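Local coordinates for protein phosphatase 2C (Toxoplasma gondii, PDB 3D8K) that probably removes phosphate from phosphoserine and phosphothreonine residues of proteins as a manganese-dependent phosphatase of the PP2C family, at residues 124-129 and 256-261; 33-38 and 58-63; 274-279 and 308-313; 84-89 and 249-254. One frame throughout, in Å; residues are numbered along the deposited sequence.

Contact 1 of 4, residues 124-129 and 256-261; sequences VGRQIV and TFFAYP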
# COMPACT_ATOMS: atom_id res chain seq x y z
N VAL C 124 -32.95 -8.54 -24.09
CA VAL C 124 -34.40 -8.60 -24.10
C VAL C 124 -34.85 -7.56 -23.09
O VAL C 124 -34.86 -7.82 -21.87
CB VAL C 124 -34.95 -9.96 -23.63
CG1 VAL C 124 -36.47 -9.93 -23.64
CG2 VAL C 124 -34.45 -11.07 -24.51
N GLY C 125 -35.20 -6.39 -23.60
CA GLY C 125 -35.67 -5.31 -22.75
C GLY C 125 -35.07 -5.29 -21.36
O GLY C 125 -35.75 -5.63 -20.38
N ARG C 126 -33.80 -4.90 -21.28
CA ARG C 126 -33.08 -4.79 -20.01
C ARG C 126 -32.34 -6.04 -19.55
O ARG C 126 -31.30 -5.94 -18.93
CB ARG C 126 -34.00 -4.29 -18.89
CG ARG C 126 -33.50 -3.06 -18.13
CD ARG C 126 -33.26 -1.89 -19.06
NE ARG C 126 -32.75 -0.72 -18.35
CZ ARG C 126 -33.50 0.26 -17.87
NH1 ARG C 126 -34.82 0.22 -18.03
NH2 ARG C 126 -32.95 1.28 -17.23
N GLN C 127 -32.87 -7.22 -19.85
CA GLN C 127 -32.19 -8.43 -19.43
C GLN C 127 -31.13 -8.76 -20.45
O GLN C 127 -31.36 -8.66 -21.63
CB GLN C 127 -33.15 -9.60 -19.32
CG GLN C 127 -32.64 -10.70 -18.36
CD GLN C 127 -33.66 -11.82 -18.12
OE1 GLN C 127 -34.88 -11.61 -18.15
NE2 GLN C 127 -33.15 -13.01 -17.84
N ILE C 128 -29.96 -9.14 -19.98
CA ILE C 128 -28.89 -9.49 -20.89
C ILE C 128 -28.93 -10.99 -21.15
O ILE C 128 -28.83 -11.80 -20.22
CB ILE C 128 -27.53 -9.07 -20.30
CG1 ILE C 128 -27.48 -7.54 -20.20
CG2 ILE C 128 -26.40 -9.63 -21.14
CD1 ILE C 128 -26.25 -7.01 -19.54
N VAL C 129 -29.13 -11.36 -22.41
CA VAL C 129 -29.18 -12.77 -22.78
C VAL C 129 -27.74 -13.27 -22.78
O VAL C 129 -26.84 -12.63 -23.33
CB VAL C 129 -29.81 -12.98 -24.18
CG1 VAL C 129 -29.76 -14.45 -24.56
CG2 VAL C 129 -31.25 -12.49 -24.17
N THR C 256 -29.15 -11.91 -15.56
CA THR C 256 -28.27 -10.76 -15.72
C THR C 256 -29.01 -9.60 -16.37
O THR C 256 -29.78 -9.81 -17.31
CB THR C 256 -27.04 -11.10 -16.58
OG1 THR C 256 -26.44 -12.30 -16.10
CG2 THR C 256 -26.02 -9.98 -16.49
N PHE C 257 -28.79 -8.39 -15.87
CA PHE C 257 -29.43 -7.17 -16.38
C PHE C 257 -28.47 -6.00 -16.26
O PHE C 257 -27.51 -6.04 -15.50
CB PHE C 257 -30.65 -6.78 -15.53
CG PHE C 257 -31.78 -7.78 -15.53
CD1 PHE C 257 -31.62 -9.05 -14.96
CD2 PHE C 257 -33.04 -7.43 -16.02
CE1 PHE C 257 -32.68 -9.93 -14.88
CE2 PHE C 257 -34.11 -8.31 -15.93
CZ PHE C 257 -33.93 -9.57 -15.36
N PHE C 258 -28.72 -4.93 -17.02
CA PHE C 258 -27.89 -3.74 -16.91
C PHE C 258 -28.82 -2.64 -16.42
O PHE C 258 -30.02 -2.70 -16.64
CB PHE C 258 -27.27 -3.34 -18.24
CG PHE C 258 -28.26 -2.88 -19.25
CD1 PHE C 258 -29.14 -3.77 -19.84
CD2 PHE C 258 -28.32 -1.54 -19.59
CE1 PHE C 258 -30.07 -3.33 -20.76
CE2 PHE C 258 -29.26 -1.09 -20.52
CZ PHE C 258 -30.14 -1.99 -21.11
N ALA C 259 -28.26 -1.66 -15.73
CA ALA C 259 -29.05 -0.56 -15.21
C ALA C 259 -28.28 0.70 -15.46
O ALA C 259 -27.06 0.73 -15.36
CB ALA C 259 -29.27 -0.72 -13.74
N TYR C 260 -29.01 1.76 -15.76
CA TYR C 260 -28.41 3.05 -16.04
C TYR C 260 -28.19 3.76 -14.71
O TYR C 260 -28.86 3.44 -13.73
CB TYR C 260 -29.35 3.87 -16.93
CG TYR C 260 -29.52 3.35 -18.35
CD1 TYR C 260 -28.44 3.30 -19.22
CD2 TYR C 260 -30.77 2.95 -18.83
CE1 TYR C 260 -28.59 2.87 -20.54
CE2 TYR C 260 -30.94 2.52 -20.15
CZ TYR C 260 -29.84 2.49 -21.01
OH TYR C 260 -29.98 2.09 -22.34
N PRO C 261 -27.22 4.69 -14.65
CA PRO C 261 -27.00 5.41 -13.39
C PRO C 261 -28.30 6.15 -13.09
O PRO C 261 -28.95 6.65 -14.01
CB PRO C 261 -25.85 6.35 -13.73
CG PRO C 261 -25.06 5.55 -14.67
CD PRO C 261 -26.11 4.93 -15.58
O HOH W 1 -30.21 -13.03 -18.17
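Gln127 lays its side chain over one face of the Phe257 ring, its CG 3.6 Å from the ring centroid and 16° off the normal, a CH-pi contact. CG is anti to the backbone N (chi1 -156°) and the chain runs extended beyond it, which carries the amide out along the aromatic ring with the two planes nearly parallel, 17° apart. The far end of the amide is tied through water 1: NE2 of Gln127 donates to it over 3.0 Å, the backbone N of Thr256 does the same, and the water donates in turn to the carbonyl O of Ile128. The backbones themselves meet at a single bridge, Gln127 with Phe257. Ile128 N gives a hydrogen bond of 2.8 Å to Thr256 O, arriving from above the carbonyl plane, while Phe258 N reaches Arg126 O only weakly, at 3.4 Å. One residue from the bridge on each chain, Arg126 crosses Phe258 at about a right angle, with CD 3.7 Å from CZ of the ring and NE over its face. The guanidinium continues past Tyr260 to Asp263 and Ser182, and the Tyr260 hydroxyl is held by Asp158. Ile128 CD1 rests 4.0 Å from Phe258 CB. Short strand 127-129 follows strand 120-124 through a tight turn at Gly125 and Arg126, so the arrangement is that of a small beta-hairpin docked obliquely on edge strand 253-259 of the six-stranded sheet, one of the two sheets of the PP2C beta-sandwich.

Contact 2 of 4, residues 33-38 and 58-63; sequences DDVVVV and QGRHSA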
# COMPACT_ATOMS: atom_id res chain seq x y z
N ASP C 33 -35.52 -15.19 11.59
CA ASP C 33 -34.75 -16.21 10.89
C ASP C 33 -33.83 -15.73 9.78
O ASP C 33 -32.90 -16.44 9.40
CB ASP C 33 -35.69 -17.27 10.29
CG ASP C 33 -36.46 -18.05 11.35
OD1 ASP C 33 -37.38 -18.81 10.95
OD2 ASP C 33 -36.15 -17.91 12.55
N ASP C 34 -34.06 -14.54 9.24
CA ASP C 34 -33.24 -14.06 8.14
C ASP C 34 -32.04 -13.20 8.48
O ASP C 34 -32.01 -12.51 9.49
CB ASP C 34 -34.12 -13.34 7.11
CG ASP C 34 -35.00 -12.27 7.73
OD1 ASP C 34 -35.98 -11.86 7.07
OD2 ASP C 34 -34.70 -11.85 8.87
N VAL C 35 -31.04 -13.26 7.61
CA VAL C 35 -29.81 -12.52 7.78
C VAL C 35 -29.50 -11.85 6.44
O VAL C 35 -29.81 -12.39 5.38
CB VAL C 35 -28.65 -13.46 8.14
CG1 VAL C 35 -27.45 -12.66 8.64
CG2 VAL C 35 -29.11 -14.46 9.20
N VAL C 36 -28.91 -10.66 6.49
CA VAL C 36 -28.59 -9.98 5.24
C VAL C 36 -27.19 -9.43 5.17
O VAL C 36 -26.70 -8.82 6.13
CB VAL C 36 -29.60 -8.83 4.95
CG1 VAL C 36 -30.64 -8.78 6.05
CG2 VAL C 36 -28.87 -7.51 4.77
N VAL C 37 -26.56 -9.68 4.04
CA VAL C 37 -25.22 -9.19 3.77
C VAL C 37 -25.50 -7.90 3.02
O VAL C 37 -25.67 -7.91 1.80
CB VAL C 37 -24.44 -10.12 2.84
CG1 VAL C 37 -23.01 -9.63 2.70
CG2 VAL C 37 -24.46 -11.54 3.38
N VAL C 38 -25.58 -6.80 3.76
CA VAL C 38 -25.86 -5.50 3.16
C VAL C 38 -24.85 -5.10 2.10
O VAL C 38 -25.21 -4.47 1.12
CB VAL C 38 -25.89 -4.38 4.21
CG1 VAL C 38 -26.67 -3.18 3.66
CG2 VAL C 38 -26.48 -4.91 5.50
N GLN C 58 -37.95 -21.92 9.81
CA GLN C 58 -37.91 -22.46 11.15
C GLN C 58 -36.50 -22.84 11.59
O GLN C 58 -36.10 -24.01 11.62
CB GLN C 58 -38.91 -23.60 11.27
CG GLN C 58 -40.34 -23.06 11.14
CD GLN C 58 -40.48 -21.63 11.70
OE1 GLN C 58 -39.91 -20.67 11.15
NE2 GLN C 58 -41.23 -21.48 12.79
N GLY C 59 -35.78 -21.77 11.93
CA GLY C 59 -34.40 -21.87 12.36
C GLY C 59 -33.58 -20.79 11.68
O GLY C 59 -33.78 -20.51 10.49
N ARG C 60 -32.66 -20.19 12.42
CA ARG C 60 -31.82 -19.15 11.85
C ARG C 60 -30.42 -19.69 11.57
O ARG C 60 -29.63 -19.05 10.87
CB ARG C 60 -31.72 -17.97 12.81
CG ARG C 60 -31.02 -16.77 12.20
CD ARG C 60 -30.99 -15.59 13.14
NE ARG C 60 -29.96 -15.72 14.17
CZ ARG C 60 -29.65 -14.76 15.04
NH1 ARG C 60 -30.30 -13.60 15.02
NH2 ARG C 60 -28.70 -14.96 15.95
N HIS C 61 -30.12 -20.88 12.10
CA HIS C 61 -28.81 -21.52 11.93
C HIS C 61 -28.38 -21.73 10.49
O HIS C 61 -27.24 -21.43 10.13
CB HIS C 61 -28.80 -22.87 12.67
CG HIS C 61 -29.19 -22.77 14.10
ND1 HIS C 61 -28.47 -22.03 15.01
CD2 HIS C 61 -30.28 -23.22 14.76
CE1 HIS C 61 -29.11 -22.01 16.17
NE2 HIS C 61 -30.22 -22.72 16.04
N SER C 62 -29.28 -22.25 9.67
CA SER C 62 -28.95 -22.47 8.27
C SER C 62 -28.73 -21.14 7.53
O SER C 62 -27.90 -21.06 6.62
CB SER C 62 -30.03 -23.31 7.60
OG SER C 62 -29.78 -24.68 7.83
N ALA C 63 -29.46 -20.11 7.91
CA ALA C 63 -29.28 -18.81 7.28
C ALA C 63 -27.96 -18.21 7.78
O ALA C 63 -27.11 -17.81 6.99
CB ALA C 63 -30.42 -17.91 7.65
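In the PP2C beta-sandwich, strand 48-55 runs into a glycine-containing loop and then helix 61-74, and here the loop and the first turn of the helix close over the start of the neighbouring strand 35-41. Asp33, just ahead of that strand, meets Gly59 and Arg60 most extensively. Its CG sits anti to its own carbonyl carbon (chi1 -64°), which sets the carboxylate beside the Gly59 peptide: CG is 3.7 Å from Gly59 O, and OD1 lies 3.5 Å from Gly59 N. Gly59 has a positive phi at which a side chain would be jammed against the preceding carbonyl, so glycine suits this bend of the loop. The backbone N of Asp33 donates to Asn315 OD1, while the next residue, Asp34, turns away and bonds to Ser317. In PP2C phosphatases of known mechanism, the residues at the start of this strand and just after strand 48-55 border the two-metal centre, so the contact probably lies beside the corresponding site here. Deeper in, the packing becomes apolar. Val35 points toward the helix and brings CG2 to 4.0 Å from Ala63 CB, while its other near neighbour is the aliphatic part of Arg60, CG2 to CG 4.2 Å. Arg60 starts extended, CG anti to the backbone N, and bends only at chi3 (78°), leaving its NE 6.8 Å from Asp33 OD2. The carbonyl O of Asp33 touches two side chains, 3.4 Å from Arg60 CG and 3.4 Å from Ala63 CB.

Contact 3 of 4, residues 274-279 and 308-313; sequences AHFRSH and KRRKVT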
# COMPACT_ATOMS: atom_id res chain seq x y z
N ALA C 274 -45.08 -9.97 1.16
CA ALA C 274 -46.15 -10.87 1.56
C ALA C 274 -47.58 -10.67 1.10
O ALA C 274 -48.18 -11.59 0.55
CB ALA C 274 -46.14 -11.01 3.06
N HIS C 275 -48.16 -9.48 1.32
CA HIS C 275 -49.56 -9.27 0.96
C HIS C 275 -49.98 -8.41 -0.23
O HIS C 275 -50.47 -7.29 -0.05
CB HIS C 275 -50.33 -8.77 2.18
CG HIS C 275 -50.50 -9.79 3.26
ND1 HIS C 275 -49.43 -10.37 3.91
CD2 HIS C 275 -51.61 -10.31 3.84
CE1 HIS C 275 -49.88 -11.20 4.84
NE2 HIS C 275 -51.20 -11.18 4.81
N PHE C 276 -49.83 -8.93 -1.43
CA PHE C 276 -50.25 -8.18 -2.60
C PHE C 276 -51.14 -9.03 -3.48
O PHE C 276 -50.81 -10.17 -3.79
CB PHE C 276 -49.04 -7.70 -3.40
CG PHE C 276 -48.45 -6.41 -2.90
CD1 PHE C 276 -47.35 -6.41 -2.06
CD2 PHE C 276 -49.01 -5.20 -3.27
CE1 PHE C 276 -46.81 -5.22 -1.60
CE2 PHE C 276 -48.48 -4.00 -2.82
CZ PHE C 276 -47.38 -4.01 -1.98
N ARG C 277 -52.27 -8.47 -3.89
CA ARG C 277 -53.23 -9.18 -4.73
C ARG C 277 -52.61 -9.78 -6.00
O ARG C 277 -53.24 -10.58 -6.68
CB ARG C 277 -54.36 -8.23 -5.11
CG ARG C 277 -53.92 -7.04 -5.94
CD ARG C 277 -55.05 -6.03 -6.07
NE ARG C 277 -54.81 -5.12 -7.18
CZ ARG C 277 -55.68 -4.20 -7.58
NH1 ARG C 277 -56.84 -4.07 -6.95
NH2 ARG C 277 -55.40 -3.42 -8.62
N SER C 278 -51.38 -9.38 -6.31
CA SER C 278 -50.69 -9.87 -7.50
C SER C 278 -49.21 -9.50 -7.47
O SER C 278 -48.80 -8.63 -6.70
CB SER C 278 -51.32 -9.28 -8.76
OG SER C 278 -50.99 -7.91 -8.87
N HIS C 279 -48.42 -10.15 -8.30
CA HIS C 279 -47.00 -9.83 -8.34
C HIS C 279 -46.85 -8.50 -9.08
O HIS C 279 -45.80 -7.85 -9.01
CB HIS C 279 -46.21 -10.94 -9.05
CG HIS C 279 -46.55 -11.11 -10.49
ND1 HIS C 279 -45.78 -11.86 -11.35
CD2 HIS C 279 -47.58 -10.62 -11.24
CE1 HIS C 279 -46.32 -11.83 -12.56
NE2 HIS C 279 -47.40 -11.08 -12.52
N LYS C 308 -45.58 -4.22 7.57
CA LYS C 308 -46.09 -4.36 8.91
C LYS C 308 -47.47 -3.68 8.89
O LYS C 308 -48.33 -3.97 9.71
CB LYS C 308 -45.14 -3.66 9.89
CG LYS C 308 -45.01 -4.32 11.26
CD LYS C 308 -46.34 -4.32 12.02
CE LYS C 308 -46.18 -4.81 13.46
NZ LYS C 308 -45.22 -3.96 14.23
N ARG C 309 -47.66 -2.79 7.91
CA ARG C 309 -48.93 -2.07 7.76
C ARG C 309 -49.92 -3.05 7.17
O ARG C 309 -51.11 -3.03 7.50
CB ARG C 309 -48.77 -0.88 6.83
CG ARG C 309 -49.95 0.07 6.85
CD ARG C 309 -49.50 1.48 7.22
NE ARG C 309 -48.70 2.08 6.15
CZ ARG C 309 -48.00 3.20 6.29
NH1 ARG C 309 -47.98 3.85 7.45
NH2 ARG C 309 -47.32 3.68 5.25
N ARG C 310 -49.43 -3.88 6.26
CA ARG C 310 -50.25 -4.94 5.69
C ARG C 310 -49.99 -5.96 6.80
O ARG C 310 -49.18 -5.71 7.69
CB ARG C 310 -49.69 -5.40 4.34
CG ARG C 310 -49.88 -4.39 3.22
CD ARG C 310 -49.29 -4.83 1.87
NE ARG C 310 -47.83 -4.81 1.86
CZ ARG C 310 -47.08 -5.90 1.93
NH1 ARG C 310 -47.64 -7.09 2.01
NH2 ARG C 310 -45.76 -5.80 1.94
N LYS C 311 -50.66 -7.10 6.80
CA LYS C 311 -50.39 -8.02 7.89
C LYS C 311 -48.98 -8.61 7.85
O LYS C 311 -48.43 -8.89 6.79
CB LYS C 311 -51.43 -9.14 7.92
CG LYS C 311 -52.50 -8.93 8.98
CD LYS C 311 -51.92 -9.04 10.38
CE LYS C 311 -53.02 -8.98 11.43
NZ LYS C 311 -53.73 -7.69 11.37
N VAL C 312 -48.39 -8.77 9.03
CA VAL C 312 -47.07 -9.36 9.15
C VAL C 312 -47.36 -10.80 9.55
O VAL C 312 -48.20 -11.06 10.40
CB VAL C 312 -46.22 -8.68 10.27
CG1 VAL C 312 -46.54 -7.21 10.33
CG2 VAL C 312 -46.46 -9.36 11.62
N THR C 313 -46.67 -11.73 8.92
CA THR C 313 -46.87 -13.13 9.23
C THR C 313 -45.50 -13.67 9.57
O THR C 313 -45.17 -13.88 10.73
CB THR C 313 -47.48 -13.87 8.02
OG1 THR C 313 -48.69 -13.22 7.62
CG2 THR C 313 -47.80 -15.31 8.37
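With CG anti to the carbonyl carbon (chi1 -71°) and a bend at chi3 (-72°), the Arg310 side chain leaves the end of helix 296-309 and turns its guanidinium in beside His275 and Phe276. The contact thus joins the exit of one helix to the loop that leads into helix 279-288, two successive helices flanking the PP2C beta-sandwich, at the protein surface. CE1 of Phe276 sits over one face of the Arg310 guanidinium, 3.6 Å from CZ and offset toward its rim, the two planes inclined by 37°. Phe276 packs in addition on Ala281, Ile282 and Ala285 of helix 279-288, so its ring touches both that helix and the arginine. Arg310 NH2 makes a weak hydrogen bond to Ala272 O, whereas NH1 and the backbone N of His275 are modelled too near for two donors, and the exact place of NH1 is doubtful. Lower down the side chain, CD of Arg310 lies 3.3 Å from His275 O. Ser278 follows in the loop as the N-cap of helix 279-288, its OG accepting from Ala281 N. His275 runs alongside Lys311 and covers its CA with one ring face, NE2 coming 3.7 Å from Lys311 CB, while the lysine's own end leads away. The last meeting is at the imidazole edge, where Thr313 OG1 lies in the ring plane, 3.6 Å from His275 CE1.

Contact 4 of 4, residues 84-89 and 249-254; sequences EITRQF and SAVPDV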
# COMPACT_ATOMS: atom_id res chain seq x y z
N GLU C 84 -19.92 -20.13 -12.94
CA GLU C 84 -19.12 -19.96 -11.73
C GLU C 84 -19.96 -19.75 -10.47
O GLU C 84 -19.60 -20.21 -9.40
CB GLU C 84 -18.15 -18.79 -11.91
CG GLU C 84 -16.81 -19.02 -11.25
CD GLU C 84 -16.07 -20.20 -11.86
OE1 GLU C 84 -15.77 -20.16 -13.07
OE2 GLU C 84 -15.79 -21.16 -11.12
N ILE C 85 -21.10 -19.07 -10.61
CA ILE C 85 -21.97 -18.81 -9.47
C ILE C 85 -22.72 -20.07 -9.04
O ILE C 85 -22.97 -20.29 -7.85
CB ILE C 85 -22.99 -17.69 -9.79
CG1 ILE C 85 -22.27 -16.37 -10.07
CG2 ILE C 85 -23.93 -17.49 -8.62
CD1 ILE C 85 -23.19 -15.24 -10.55
N THR C 86 -23.09 -20.89 -10.02
CA THR C 86 -23.82 -22.13 -9.76
C THR C 86 -22.93 -23.14 -9.04
O THR C 86 -23.37 -23.84 -8.13
CB THR C 86 -24.33 -22.74 -11.08
OG1 THR C 86 -25.38 -21.93 -11.60
CG2 THR C 86 -24.83 -24.15 -10.85
N ARG C 87 -21.67 -23.20 -9.46
CA ARG C 87 -20.70 -24.12 -8.91
C ARG C 87 -20.44 -23.89 -7.43
O ARG C 87 -20.27 -24.83 -6.66
CB ARG C 87 -19.39 -24.01 -9.67
CG ARG C 87 -18.29 -24.88 -9.14
CD ARG C 87 -16.96 -24.51 -9.77
NE ARG C 87 -16.92 -24.85 -11.18
CZ ARG C 87 -16.93 -26.10 -11.64
NH1 ARG C 87 -16.98 -27.11 -10.79
NH2 ARG C 87 -16.87 -26.32 -12.95
N GLN C 88 -20.41 -22.63 -7.03
CA GLN C 88 -20.16 -22.29 -5.64
C GLN C 88 -21.38 -22.66 -4.79
O GLN C 88 -21.25 -23.06 -3.63
CB GLN C 88 -19.84 -20.81 -5.52
CG GLN C 88 -18.64 -20.50 -4.65
CD GLN C 88 -17.42 -21.35 -4.99
OE1 GLN C 88 -17.04 -21.47 -6.15
NE2 GLN C 88 -16.80 -21.92 -3.97
N PHE C 89 -22.57 -22.51 -5.38
CA PHE C 89 -23.79 -22.85 -4.67
C PHE C 89 -23.70 -24.33 -4.32
O PHE C 89 -24.17 -24.75 -3.27
CB PHE C 89 -25.02 -22.60 -5.53
CG PHE C 89 -25.65 -21.27 -5.31
CD1 PHE C 89 -25.00 -20.10 -5.69
CD2 PHE C 89 -26.90 -21.18 -4.68
CE1 PHE C 89 -25.57 -18.84 -5.45
CE2 PHE C 89 -27.48 -19.93 -4.43
CZ PHE C 89 -26.82 -18.76 -4.82
N SER C 249 -34.18 -28.34 -5.10
CA SER C 249 -32.92 -27.98 -5.72
C SER C 249 -32.17 -26.87 -4.97
O SER C 249 -32.76 -26.07 -4.23
CB SER C 249 -33.18 -27.54 -7.17
OG SER C 249 -31.97 -27.22 -7.84
N ALA C 250 -30.85 -26.84 -5.14
CA ALA C 250 -30.02 -25.80 -4.54
C ALA C 250 -29.27 -25.15 -5.72
O ALA C 250 -28.27 -24.46 -5.56
CB ALA C 250 -29.05 -26.39 -3.54
N VAL C 251 -29.78 -25.42 -6.92
CA VAL C 251 -29.22 -24.85 -8.13
C VAL C 251 -30.01 -23.55 -8.34
O VAL C 251 -31.22 -23.58 -8.66
CB VAL C 251 -29.45 -25.75 -9.35
CG1 VAL C 251 -28.68 -25.20 -10.53
CG2 VAL C 251 -29.06 -27.17 -9.03
N PRO C 252 -29.35 -22.41 -8.17
CA PRO C 252 -29.98 -21.10 -8.33
C PRO C 252 -30.33 -20.72 -9.75
O PRO C 252 -29.78 -21.24 -10.72
CB PRO C 252 -28.95 -20.16 -7.74
CG PRO C 252 -27.69 -20.76 -8.23
CD PRO C 252 -27.90 -22.24 -7.94
N ASP C 253 -31.28 -19.79 -9.82
CA ASP C 253 -31.76 -19.20 -11.06
C ASP C 253 -30.89 -17.96 -11.18
O ASP C 253 -30.99 -17.04 -10.38
CB ASP C 253 -33.24 -18.82 -10.89
CG ASP C 253 -33.69 -17.71 -11.83
OD1 ASP C 253 -33.34 -17.79 -13.03
OD2 ASP C 253 -34.41 -16.78 -11.37
N VAL C 254 -29.99 -17.95 -12.16
CA VAL C 254 -29.09 -16.83 -12.36
C VAL C 254 -29.47 -15.95 -13.55
O VAL C 254 -29.46 -16.41 -14.69
CB VAL C 254 -27.65 -17.31 -12.56
CG1 VAL C 254 -26.72 -16.11 -12.70
CG2 VAL C 254 -27.22 -18.18 -11.40
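Phe89 and Pro252 form the tight part of this contact between helix 82-97 and the approach to strand 253-259, the edge strand of the six-stranded sheet in the PP2C sandwich that the helix flanks; Thr86 and Val251 make its looser outer side. The proline CG stands over the centre of the phenylalanine ring, 3.6 Å from the centroid and 10° off the normal, a CH-pi contact, with Pro252 CD 3.6 Å from Phe89 CD2. The ring is also met by Phe230 and by sheet residues Ile109, Ala171 and Leu173, so it is buried between helix, loop and sheet. One turn back along the helix, Ile85 reaches Val254 less closely, CD1 to CG1 4.2 Å, and touches Ala171 and Phe111. Toward solvent a single methyl pair is left: Thr86 puts OG1 anti to its carbonyl carbon (chi1 -70°), which leaves CG2 to meet Val251 CG1 at 4.0 Å, and Val251 itself is exposed with CB pointing away from the helix. Farther round the helix, Glu84 forms a salt bridge with Arg156 of a second subunit. The loop before the strand is shaped by an ST turn in which Ser249 OG accepts from Val251 N at 3.0 Å. Within that turn the carbonyl O of Ala250 lies 3.7 Å from Phe89 CB.

How the contacts relate
From the N terminus, contact 2 closes first, a loop of strands 35-41 and 48-55 that ties the first strand to the start of helix 61-74. Helix 82-97 then opens contact 4, and hairpin 120-129 opens contact 1 before either is closed. Their second segments, 249-254 and 256-261, adjoin along edge strand 253-259, so the two long loops cross, and one strand takes the helix near its start and the hairpin farther on, with contact centres about 20 Å apart. Contact 3 comes last, in series with the others, joining the exit of helix 296-309 to the loop before helix 279-288, about 12 Å at the nearest atoms from contact 4 and across the chain's centre from it.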